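PDB 5I1V: CrmK from Actinoalloteichus sp. WH1-2216-6, which is a flavoenzyme oxidase with covalently bound FAD that takes part in the recycling of shunt products in caerulomycin biosynthesis. Local coordinates for residues G136-D150 and Y380-V394. Numbering follows the deposited sequence.
With FAD (flavin-adenine dinucleotide), chain E.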
ATOM      1  N   GLY A 136      -5.091 -16.673 -14.635  0.50 22.69           N
ATOM      2  CA  GLY A 136      -3.991 -17.569 -14.288  0.50 23.33           C
ATOM      3  C   GLY A 136      -2.869 -16.858 -13.549  0.50 22.58           C
ATOM      4  O   GLY A 136      -1.720 -16.950 -13.929  0.50 20.35           O
ATOM      5  N   GLY A 137      -3.223 -16.137 -12.494  0.50 21.52           N
ATOM      6  CA  GLY A 137      -2.254 -15.378 -11.741  0.50 22.23           C
ATOM      7  C   GLY A 137      -1.059 -16.167 -11.306  0.50 22.03           C
ATOM      8  O   GLY A 137      -1.176 -17.307 -10.890  0.50 23.37           O
ATOM      9  N   TYR A 138       0.104 -15.532 -11.390  1.00 21.08           N
ATOM     10  CA  TYR A 138       1.365 -16.093 -10.938  1.00 21.41           C
ATOM     11  C   TYR A 138       2.179 -15.069 -10.133  1.00 20.79           C
ATOM     12  O   TYR A 138       1.907 -13.858 -10.129  1.00 19.93           O
ATOM     13  CB  TYR A 138       2.212 -16.535 -12.113  1.00 21.86           C
ATOM     14  CG  TYR A 138       2.844 -15.398 -12.828  1.00 23.19           C
ATOM     15  CD1 TYR A 138       2.118 -14.638 -13.720  1.00 27.50           C
ATOM     16  CD2 TYR A 138       4.171 -15.056 -12.619  1.00 24.51           C
ATOM     17  CE1 TYR A 138       2.699 -13.553 -14.388  1.00 27.97           C
ATOM     18  CE2 TYR A 138       4.737 -13.966 -13.263  1.00 29.89           C
ATOM     19  CZ  TYR A 138       3.995 -13.213 -14.145  1.00 30.93           C
ATOM     20  OH  TYR A 138       4.556 -12.106 -14.809  1.00 35.58           O
ATOM     21  N   GLY A 139       3.174 -15.574  -9.438  1.00 20.63           N
ATOM     22  CA  GLY A 139       4.123 -14.727  -8.780  1.00 23.81           C
ATOM     23  C   GLY A 139       5.335 -15.451  -8.237  1.00 22.27           C
ATOM     24  O   GLY A 139       5.680 -16.534  -8.707  1.00 21.39           O
ATOM     25  N   PRO A 140       6.045 -14.802  -7.306  1.00 20.29           N
ATOM     26  CA  PRO A 140       7.357 -15.302  -6.889  1.00 21.19           C
ATOM     27  C   PRO A 140       7.374 -16.703  -6.343  1.00 21.10           C
ATOM     28  O   PRO A 140       8.402 -17.368  -6.434  1.00 21.50           O
ATOM     29  CB  PRO A 140       7.814 -14.290  -5.838  1.00 21.47           C
ATOM     30  CG  PRO A 140       7.177 -13.026  -6.254  1.00 21.23           C
ATOM     31  CD  PRO A 140       5.836 -13.415  -6.848  1.00 22.15           C
ATOM     32  N   LEU A 141       6.275 -17.189  -5.789  1.00 20.99           N
ATOM     33  CA  LEU A 141       6.267 -18.559  -5.292  1.00 20.39           C
ATOM     34  C   LEU A 141       5.800 -19.566  -6.368  1.00 19.37           C
ATOM     35  O   LEU A 141       5.670 -20.747  -6.064  1.00 19.84           O
ATOM     36  CB  LEU A 141       5.370 -18.698  -4.047  1.00 22.74           C
ATOM     37  CG  LEU A 141       5.777 -17.882  -2.790  1.00 24.34           C
ATOM     38  CD1 LEU A 141       4.840 -18.100  -1.596  1.00 27.68           C
ATOM     39  CD2 LEU A 141       7.188 -18.292  -2.392  1.00 26.62           C
ATOM     40  N   SER A 142       5.548 -19.135  -7.596  1.00 18.85           N
ATOM     41  CA  SER A 142       4.969 -20.092  -8.567  1.00 18.50           C
ATOM     42  C   SER A 142       5.950 -21.242  -8.894  1.00 21.20           C
ATOM     43  O   SER A 142       5.508 -22.345  -9.126  1.00 19.06           O
ATOM     44  CB  SER A 142       4.510 -19.392  -9.844  1.00 19.91           C
ATOM     45  OG  SER A 142       3.372 -18.575  -9.570  1.00 21.03           O
ATOM     46  N   ARG A 143       7.269 -20.989  -8.935  1.00 21.09           N
ATOM     47  CA  ARG A 143       8.211 -22.128  -9.101  1.00 20.93           C
ATOM     48  C   ARG A 143       8.057 -23.257  -8.096  1.00 22.45           C
ATOM     49  O   ARG A 143       8.205 -24.423  -8.441  1.00 21.80           O
ATOM     50  CB  ARG A 143       9.658 -21.627  -9.160  1.00 22.54           C
ATOM     51  CG  ARG A 143       9.848 -20.924 -10.454  1.00 23.27           C
ATOM     52  CD  ARG A 143      10.939 -19.908 -10.417  1.00 25.16           C
ATOM     53  NE  ARG A 143      12.260 -20.456 -10.120  1.00 23.45           N
ATOM     54  CZ  ARG A 143      13.128 -20.909 -11.031  1.00 26.49           C
ATOM     55  NH1 ARG A 143      12.809 -20.975 -12.326  1.00 27.77           N
ATOM     56  NH2 ARG A 143      14.325 -21.333 -10.628  1.00 24.69           N
ATOM     57  N   LEU A 144       7.721 -22.897  -6.874  1.00 19.78           N
ATOM     58  CA  LEU A 144       7.541 -23.840  -5.794  1.00 24.76           C
ATOM     59  C   LEU A 144       6.113 -24.336  -5.697  1.00 21.35           C
ATOM     60  O   LEU A 144       5.916 -25.494  -5.370  1.00 22.41           O
ATOM     61  CB  LEU A 144       7.946 -23.214  -4.455  1.00 24.90           C
ATOM     62  CG  LEU A 144       9.470 -23.014  -4.341  1.00 29.45           C
ATOM     63  CD1 LEU A 144       9.849 -22.102  -3.179  1.00 30.87           C
ATOM     64  CD2 LEU A 144      10.224 -24.339  -4.246  1.00 31.75           C
ATOM     65  N   LEU A 145       5.131 -23.482  -5.986  1.00 20.67           N
ATOM     66  CA  LEU A 145       3.702 -23.784  -5.690  1.00 21.22           C
ATOM     67  C   LEU A 145       2.742 -23.859  -6.880  1.00 20.21           C
ATOM     68  O   LEU A 145       1.596 -24.311  -6.729  1.00 22.36           O
ATOM     69  CB  LEU A 145       3.151 -22.724  -4.725  1.00 21.31           C
ATOM     70  CG  LEU A 145       3.841 -22.663  -3.356  1.00 25.45           C
ATOM     71  CD1 LEU A 145       3.182 -21.630  -2.423  1.00 25.82           C
ATOM     72  CD2 LEU A 145       3.852 -24.038  -2.708  1.00 26.33           C
ATOM     73  N   GLY A 146       3.183 -23.403  -8.042  1.00 19.11           N
ATOM     74  CA  GLY A 146       2.341 -23.327  -9.194  1.00 18.34           C
ATOM     75  C   GLY A 146       1.624 -21.990  -9.387  1.00 19.98           C
ATOM     76  O   GLY A 146       2.096 -20.936  -8.931  1.00 18.64           O
ATOM     77  N   LEU A 147       0.469 -22.052 -10.047  1.00 19.94           N
ATOM     78  CA  LEU A 147      -0.344 -20.876 -10.327  1.00 17.92           C
ATOM     79  C   LEU A 147      -1.488 -20.786  -9.363  1.00 17.62           C
ATOM     80  O   LEU A 147      -1.900 -21.791  -8.769  1.00 19.36           O
ATOM     81  CB  LEU A 147      -0.885 -20.942 -11.742  1.00 17.58           C
ATOM     82  CG  LEU A 147       0.180 -21.082 -12.804  1.00 18.18           C
ATOM     83  CD1 LEU A 147      -0.445 -21.169 -14.181  1.00 19.89           C
ATOM     84  CD2 LEU A 147       1.162 -19.925 -12.797  1.00 17.87           C
ATOM     85  N   THR A 148      -2.067 -19.593  -9.252  1.00 17.36           N
ATOM     86  CA  THR A 148      -3.255 -19.425  -8.444  1.00 19.04           C
ATOM     87  C   THR A 148      -4.342 -20.415  -8.848  1.00 17.83           C
ATOM     88  O   THR A 148      -5.025 -20.990  -8.005  1.00 18.40           O
ATOM     89  CB  THR A 148      -3.842 -18.022  -8.572  1.00 22.25           C
ATOM     90  OG1 THR A 148      -4.080 -17.727  -9.964  1.00 28.17           O
ATOM     91  CG2 THR A 148      -2.915 -17.015  -8.106  1.00 22.33           C
ATOM     92  N   VAL A 149      -4.515 -20.617 -10.134  1.00 17.25           N
ATOM     93  CA  VAL A 149      -5.578 -21.488 -10.604  1.00 19.11           C
ATOM     94  C   VAL A 149      -5.344 -22.975 -10.270  1.00 19.16           C
ATOM     95  O   VAL A 149      -6.292 -23.765 -10.255  1.00 19.61           O
ATOM     96  CB  VAL A 149      -5.876 -21.307 -12.087  1.00 19.96           C
ATOM     97  CG1 VAL A 149      -6.309 -19.868 -12.376  1.00 21.06           C
ATOM     98  CG2 VAL A 149      -4.720 -21.752 -12.963  1.00 17.97           C
ATOM     99  N   ASP A 150      -4.131 -23.350  -9.893  1.00 18.84           N
ATOM    100  CA  ASP A 150      -3.899 -24.686  -9.321  1.00 20.73           C
ATOM    101  C   ASP A 150      -4.539 -24.948  -7.941  1.00 21.29           C
ATOM    102  O   ASP A 150      -4.523 -26.075  -7.474  1.00 22.46           O
ATOM    103  CB  ASP A 150      -2.399 -25.004  -9.321  1.00 21.52           C
ATOM    104  CG  ASP A 150      -1.811 -24.985 -10.743  1.00 22.44           C
ATOM    105  OD1 ASP A 150      -2.563 -25.430 -11.627  1.00 21.15           O
ATOM    106  OD2 ASP A 150      -0.642 -24.513 -11.001  1.00 21.72           O
ATOM    107  N   TYR A 380      10.375 -18.329 -13.952  1.00 22.04           N
ATOM    108  CA  TYR A 380       9.069 -19.017 -14.000  1.00 22.47           C
ATOM    109  C   TYR A 380       9.311 -20.515 -14.114  1.00 24.71           C
ATOM    110  O   TYR A 380      10.431 -20.971 -13.864  1.00 22.98           O
ATOM    111  CB  TYR A 380       8.305 -18.480 -15.211  1.00 22.19           C
ATOM    112  CG  TYR A 380       6.828 -18.740 -15.307  1.00 20.55           C
ATOM    113  CD1 TYR A 380       5.924 -18.311 -14.333  1.00 22.11           C
ATOM    114  CD2 TYR A 380       6.327 -19.410 -16.391  1.00 22.19           C
ATOM    115  CE1 TYR A 380       4.571 -18.559 -14.479  1.00 21.66           C
ATOM    116  CE2 TYR A 380       4.982 -19.641 -16.564  1.00 21.72           C
ATOM    117  CZ  TYR A 380       4.097 -19.209 -15.596  1.00 24.08           C
ATOM    118  OH  TYR A 380       2.749 -19.482 -15.771  1.00 23.05           O
ATOM    119  N   GLY A 381       8.267 -21.292 -14.447  1.00 23.17           N
ATOM    120  CA  GLY A 381       8.419 -22.721 -14.597  1.00 23.70           C
ATOM    121  C   GLY A 381       8.264 -23.431 -13.277  1.00 23.28           C
ATOM    122  O   GLY A 381       7.271 -23.193 -12.541  1.00 25.31           O
ATOM    123  N   GLY A 382       9.176 -24.375 -12.993  1.00 22.27           N
ATOM    124  CA  GLY A 382       9.051 -25.222 -11.817  1.00 21.04           C
ATOM    125  C   GLY A 382       7.701 -25.929 -11.752  1.00 21.28           C
ATOM    126  O   GLY A 382       7.271 -26.580 -12.696  1.00 21.89           O
ATOM    127  N   ARG A 383       7.053 -25.792 -10.609  1.00 22.79           N
ATOM    128  CA  ARG A 383       5.783 -26.440 -10.318  1.00 24.16           C
ATOM    129  C   ARG A 383       4.656 -26.052 -11.304  1.00 22.23           C
ATOM    130  O   ARG A 383       3.713 -26.832 -11.545  1.00 22.94           O
ATOM    131  CB  ARG A 383       5.438 -26.114  -8.873  1.00 27.99           C
ATOM    132  CG  ARG A 383       4.190 -26.763  -8.334  1.00 35.57           C
ATOM    133  CD  ARG A 383       4.331 -28.254  -8.197  1.00 42.47           C
ATOM    134  NE  ARG A 383       3.216 -28.896  -8.888  1.00 54.64           N
ATOM    135  CZ  ARG A 383       2.740 -30.118  -8.638  1.00 64.48           C
ATOM    136  NH1 ARG A 383       3.252 -30.875  -7.665  1.00 71.72           N
ATOM    137  NH2 ARG A 383       1.724 -30.581  -9.371  1.00 66.29           N
ATOM    138  N   VAL A 384       4.789 -24.909 -11.959  1.00 20.17           N
ATOM    139  CA  VAL A 384       3.825 -24.521 -12.981  1.00 22.66           C
ATOM    140  C   VAL A 384       3.760 -25.608 -14.060  1.00 24.46           C
ATOM    141  O   VAL A 384       2.677 -25.968 -14.565  1.00 26.10           O
ATOM    142  CB  VAL A 384       4.202 -23.172 -13.599  1.00 21.47           C
ATOM    143  CG1 VAL A 384       3.360 -22.866 -14.846  1.00 21.73           C
ATOM    144  CG2 VAL A 384       4.139 -22.056 -12.583  1.00 22.36           C
ATOM    145  N   ASN A 385       4.906 -26.202 -14.368  1.00 27.05           N
ATOM    146  CA  ASN A 385       4.969 -27.095 -15.528  1.00 27.12           C
ATOM    147  C   ASN A 385       4.953 -28.566 -15.188  1.00 31.46           C
ATOM    148  O   ASN A 385       5.340 -29.372 -16.022  1.00 33.96           O
ATOM    149  CB  ASN A 385       6.195 -26.763 -16.390  1.00 28.64           C
ATOM    150  CG  ASN A 385       6.065 -25.419 -17.063  1.00 29.15           C
ATOM    151  OD1 ASN A 385       4.943 -24.965 -17.392  1.00 28.54           O
ATOM    152  ND2 ASN A 385       7.175 -24.752 -17.253  1.00 27.42           N
ATOM    153  N   THR A 386       4.475 -28.930 -14.002  1.00 28.72           N
ATOM    154  CA  THR A 386       4.381 -30.347 -13.627  1.00 33.58           C
ATOM    155  C   THR A 386       2.935 -30.785 -13.453  1.00 36.23           C
ATOM    156  O   THR A 386       2.664 -31.906 -13.026  1.00 37.74           O
ATOM    157  CB  THR A 386       5.161 -30.643 -12.323  1.00 34.61           C
ATOM    158  OG1 THR A 386       4.597 -29.903 -11.237  1.00 38.57           O
ATOM    159  CG2 THR A 386       6.628 -30.294 -12.480  1.00 36.55           C
ATOM    160  N   VAL A 387       2.003 -29.888 -13.750  1.00 37.42           N
ATOM    161  CA  VAL A 387       0.600 -30.216 -13.683  1.00 41.90           C
ATOM    162  C   VAL A 387       0.245 -30.826 -15.017  1.00 43.02           C
ATOM    163  O   VAL A 387       0.924 -30.607 -16.018  1.00 46.37           O
ATOM    164  CB  VAL A 387      -0.312 -28.985 -13.460  1.00 40.63           C
ATOM    165  CG1 VAL A 387       0.044 -28.265 -12.184  1.00 39.36           C
ATOM    166  CG2 VAL A 387      -0.224 -28.018 -14.620  1.00 42.02           C
ATOM    167  N   ASP A 388      -0.845 -31.577 -15.020  1.00 40.68           N
ATOM    168  CA  ASP A 388      -1.470 -31.973 -16.253  1.00 40.39           C
ATOM    169  C   ASP A 388      -1.981 -30.707 -16.959  1.00 38.95           C
ATOM    170  O   ASP A 388      -2.969 -30.119 -16.480  1.00 39.20           O
ATOM    171  CB  ASP A 388      -2.639 -32.895 -15.892  1.00 41.68           C
ATOM    172  CG  ASP A 388      -3.402 -33.370 -17.119  1.00 43.94           C
ATOM    173  OD1 ASP A 388      -2.989 -32.975 -18.237  1.00 43.36           O
ATOM    174  OD2 ASP A 388      -4.413 -34.102 -16.949  1.00 40.73           O
ATOM    175  N   PRO A 389      -1.336 -30.259 -18.063  1.00 36.96           N
ATOM    176  CA  PRO A 389      -1.780 -28.928 -18.565  1.00 36.10           C
ATOM    177  C   PRO A 389      -3.218 -28.865 -19.071  1.00 37.75           C
ATOM    178  O   PRO A 389      -3.813 -27.791 -19.086  1.00 34.23           O
ATOM    179  CB  PRO A 389      -0.796 -28.593 -19.704  1.00 37.19           C
ATOM    180  CG  PRO A 389      -0.088 -29.866 -20.024  1.00 39.33           C
ATOM    181  CD  PRO A 389      -0.283 -30.857 -18.905  1.00 38.99           C
ATOM    182  N   ALA A 390      -3.772 -30.007 -19.466  1.00 37.45           N
ATOM    183  CA  ALA A 390      -5.152 -30.079 -19.952  1.00 34.73           C
ATOM    184  C   ALA A 390      -6.161 -29.721 -18.884  1.00 31.85           C
ATOM    185  O   ALA A 390      -7.304 -29.352 -19.217  1.00 30.72           O
ATOM    186  CB  ALA A 390      -5.452 -31.474 -20.449  1.00 37.27           C
ATOM    187  N   ALA A 391      -5.753 -29.837 -17.616  1.00 30.30           N
ATOM    188  CA  ALA A 391      -6.690 -29.739 -16.510  1.00 32.33           C
ATOM    189  C   ALA A 391      -7.101 -28.292 -16.213  1.00 26.99           C
ATOM    190  O   ALA A 391      -8.095 -28.096 -15.514  1.00 25.40           O
ATOM    191  CB  ALA A 391      -6.135 -30.400 -15.251  1.00 32.85           C
ATOM    192  N   THR A 392      -6.374 -27.314 -16.775  1.00 24.22           N
ATOM    193  CA  THR A 392      -6.707 -25.878 -16.651  1.00 24.43           C
ATOM    194  C   THR A 392      -6.619 -25.170 -18.003  1.00 23.19           C
ATOM    195  O   THR A 392      -6.092 -25.717 -18.962  1.00 25.83           O
ATOM    196  CB  THR A 392      -5.799 -25.152 -15.588  1.00 25.40           C
ATOM    197  OG1 THR A 392      -4.434 -25.467 -15.839  1.00 28.72           O
ATOM    198  CG2 THR A 392      -6.141 -25.652 -14.206  1.00 25.72           C
ATOM    199  N   ALA A 393      -7.181 -23.969 -18.097  1.00 22.48           N
ATOM    200  CA  ALA A 393      -7.254 -23.264 -19.340  1.00 22.39           C
ATOM    201  C   ALA A 393      -5.952 -22.490 -19.650  1.00 23.84           C
ATOM    202  O   ALA A 393      -5.672 -22.182 -20.807  1.00 23.47           O
ATOM    203  CB  ALA A 393      -8.445 -22.333 -19.341  1.00 25.11           C
ATOM    204  N   VAL A 394      -5.155 -22.198 -18.639  1.00 21.61           N
ATOM    205  CA  VAL A 394      -3.936 -21.402 -18.833  0.50 25.75           C
ATOM    206  C   VAL A 394      -2.913 -22.110 -19.721  1.00 25.21           C
ATOM    207  O   VAL A 394      -2.601 -23.295 -19.482  1.00 24.34           O
ATOM    208  CB  VAL A 394      -3.197 -21.095 -17.505  0.50 25.61           C
ATOM    209  CG1 VAL A 394      -2.044 -20.129 -17.762  0.50 28.21           C
ATOM    210  CG2 VAL A 394      -4.112 -20.470 -16.495  0.50 26.56           C
TER
HETATM  211  PA  FAD E 600      -9.832  -4.892 -13.338  1.00 17.22           P
HETATM  212  O1A FAD E 600      -9.281  -3.745 -14.149  1.00 15.45           O
HETATM  213  O2A FAD E 600     -10.874  -4.530 -12.320  1.00 14.76           O
HETATM  214  O5B FAD E 600     -10.371  -6.018 -14.291  1.00 16.74           O
HETATM  215  C5B FAD E 600      -9.541  -6.712 -15.216  1.00 16.98           C
HETATM  216  C4B FAD E 600     -10.428  -7.406 -16.259  1.00 16.83           C
HETATM  217  O4B FAD E 600     -11.140  -8.451 -15.567  1.00 17.68           O
HETATM  218  C3B FAD E 600     -11.513  -6.586 -16.924  1.00 17.71           C
HETATM  219  O3B FAD E 600     -11.811  -7.175 -18.177  1.00 20.41           O
HETATM  220  C2B FAD E 600     -12.697  -6.768 -16.015  1.00 16.90           C
HETATM  221  O2B FAD E 600     -13.983  -6.383 -16.510  1.00 18.02           O
HETATM  222  C1B FAD E 600     -12.530  -8.232 -15.590  1.00 16.12           C
HETATM  223  N9A FAD E 600     -13.028  -8.470 -14.212  1.00 15.71           N
HETATM  224  C8A FAD E 600     -12.717  -7.815 -13.052  1.00 15.31           C
HETATM  225  N7A FAD E 600     -13.497  -8.285 -12.024  1.00 15.00           N
HETATM  226  C5A FAD E 600     -14.263  -9.215 -12.554  1.00 14.11           C
HETATM  227  C6A FAD E 600     -15.263 -10.088 -11.990  1.00 15.12           C
HETATM  228  N6A FAD E 600     -15.479  -9.993 -10.693  1.00 14.87           N
HETATM  229  N1A FAD E 600     -15.880 -10.930 -12.827  1.00 15.51           N
HETATM  230  C2A FAD E 600     -15.630 -10.960 -14.153  1.00 16.59           C
HETATM  231  N3A FAD E 600     -14.663 -10.214 -14.747  1.00 16.01           N
HETATM  232  C4A FAD E 600     -14.028  -9.307 -13.963  1.00 14.81           C
HETATM  233  N1  FAD E 600      -0.639 -10.480 -12.688  1.00 25.95           N
HETATM  234  C2  FAD E 600       0.049 -11.570 -12.274  1.00 29.03           C
HETATM  235  O2  FAD E 600      -0.303 -12.699 -12.636  1.00 30.05           O
HETATM  236  N3  FAD E 600       1.127 -11.495 -11.464  1.00 29.79           N
HETATM  237  C4  FAD E 600       1.647 -10.356 -11.024  1.00 25.46           C
HETATM  238  O4  FAD E 600       2.623 -10.347 -10.245  1.00 25.44           O
HETATM  239  C4X FAD E 600       0.973  -9.122 -11.402  1.00 25.81           C
HETATM  240  N5  FAD E 600       1.445  -7.916 -10.987  1.00 26.47           N
HETATM  241  C5X FAD E 600       0.734  -6.813 -11.271  1.00 25.88           C
HETATM  242  C6  FAD E 600       1.108  -5.587 -10.720  1.00 26.68           C
HETATM  243  C7  FAD E 600       0.428  -4.398 -10.981  1.00 25.67           C
HETATM  244  C7M FAD E 600       0.898  -3.091 -10.330  1.00 26.17           C
HETATM  245  C8  FAD E 600      -0.740  -4.486 -11.883  1.00 23.51           C
HETATM  246  C8M FAD E 600      -1.530  -3.259 -12.250  1.00 22.91           C
HETATM  247  C9  FAD E 600      -1.135  -5.699 -12.456  1.00 23.02           C
HETATM  248  C9A FAD E 600      -0.439  -6.874 -12.177  1.00 23.36           C
HETATM  249  N10 FAD E 600      -0.822  -8.107 -12.718  1.00 21.51           N
HETATM  250  C10 FAD E 600      -0.165  -9.256 -12.315  1.00 24.11           C
HETATM  251  C1' FAD E 600      -1.802  -8.204 -13.799  1.00 19.85           C
HETATM  252  C2' FAD E 600      -3.167  -8.469 -13.251  1.00 18.81           C
HETATM  253  O2' FAD E 600      -3.274  -9.848 -12.956  1.00 21.00           O
HETATM  254  C3' FAD E 600      -4.252  -8.031 -14.177  1.00 18.22           C
HETATM  255  O3' FAD E 600      -4.094  -6.609 -14.435  1.00 17.92           O
HETATM  256  C4' FAD E 600      -5.648  -8.360 -13.607  1.00 18.50           C
HETATM  257  O4' FAD E 600      -6.533  -8.531 -14.714  1.00 19.37           O
HETATM  258  C5' FAD E 600      -6.127  -7.255 -12.686  1.00 18.50           C
HETATM  259  O5' FAD E 600      -7.375  -7.655 -12.120  1.00 17.14           O
HETATM  260  P   FAD E 600      -8.216  -6.500 -11.431  1.00 17.24           P
HETATM  261  O1P FAD E 600      -7.366  -5.729 -10.491  1.00 18.16           O
HETATM  262  O2P FAD E 600      -9.507  -7.061 -10.924  1.00 17.95           O
HETATM  263  O3P FAD E 600      -8.529  -5.543 -12.702  1.00 17.24           O
HETATM  264  O   HOH W   1       0.409 -17.521 -15.662  1.00 34.03           O
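Tyr-380 turns the edge of its ring to the face of Tyr-138 in a T-shaped stack, with planes at 79° and centroids 5.5 Å apart. The contact joins the FAD-binding domain of this berberine-bridge-type oxidoreductase to the loop between strands 374-379 and 400-408 of the large antiparallel sheet. Tyr-138 also belongs to the flavin site. Tyr-138 N donates to FAD O2, and FAD N3 donates to Tyr-138 O. FAD N3 lies 3.9 Å above one face of the Tyr-138 ring. Tyr-380 lies on the opposite side, its CE1 toward CB and CG of Tyr-138. Tyr-380 has CG opposite the backbone N (chi1 -165°), which brings its ring back to Tyr-138 although CB points away. Lys-401 makes a cation-pi contact with Tyr-380. Leu-147 crosses Tyr-380 at about a right angle, CD2 lying 3.4 Å from OH. The same methyl meets Val-384 CG2. Arg-143 bends at chi3 (61°), and NH1 donates to Tyr-380 O at 2.8 Å; this carbonyl O lies near the guanidinium plane, at its edge. Arg-143 NH2 is held by Asn-254 O. Arg-383 N hydrogen-bonds to Arg-143 O, within helix 142-145. A water hydrogen-bonds Tyr-380 OH at 3.1 Å and, in one of the two conformers of Gly-136, donates to Gly-136 O at 2.8 Å.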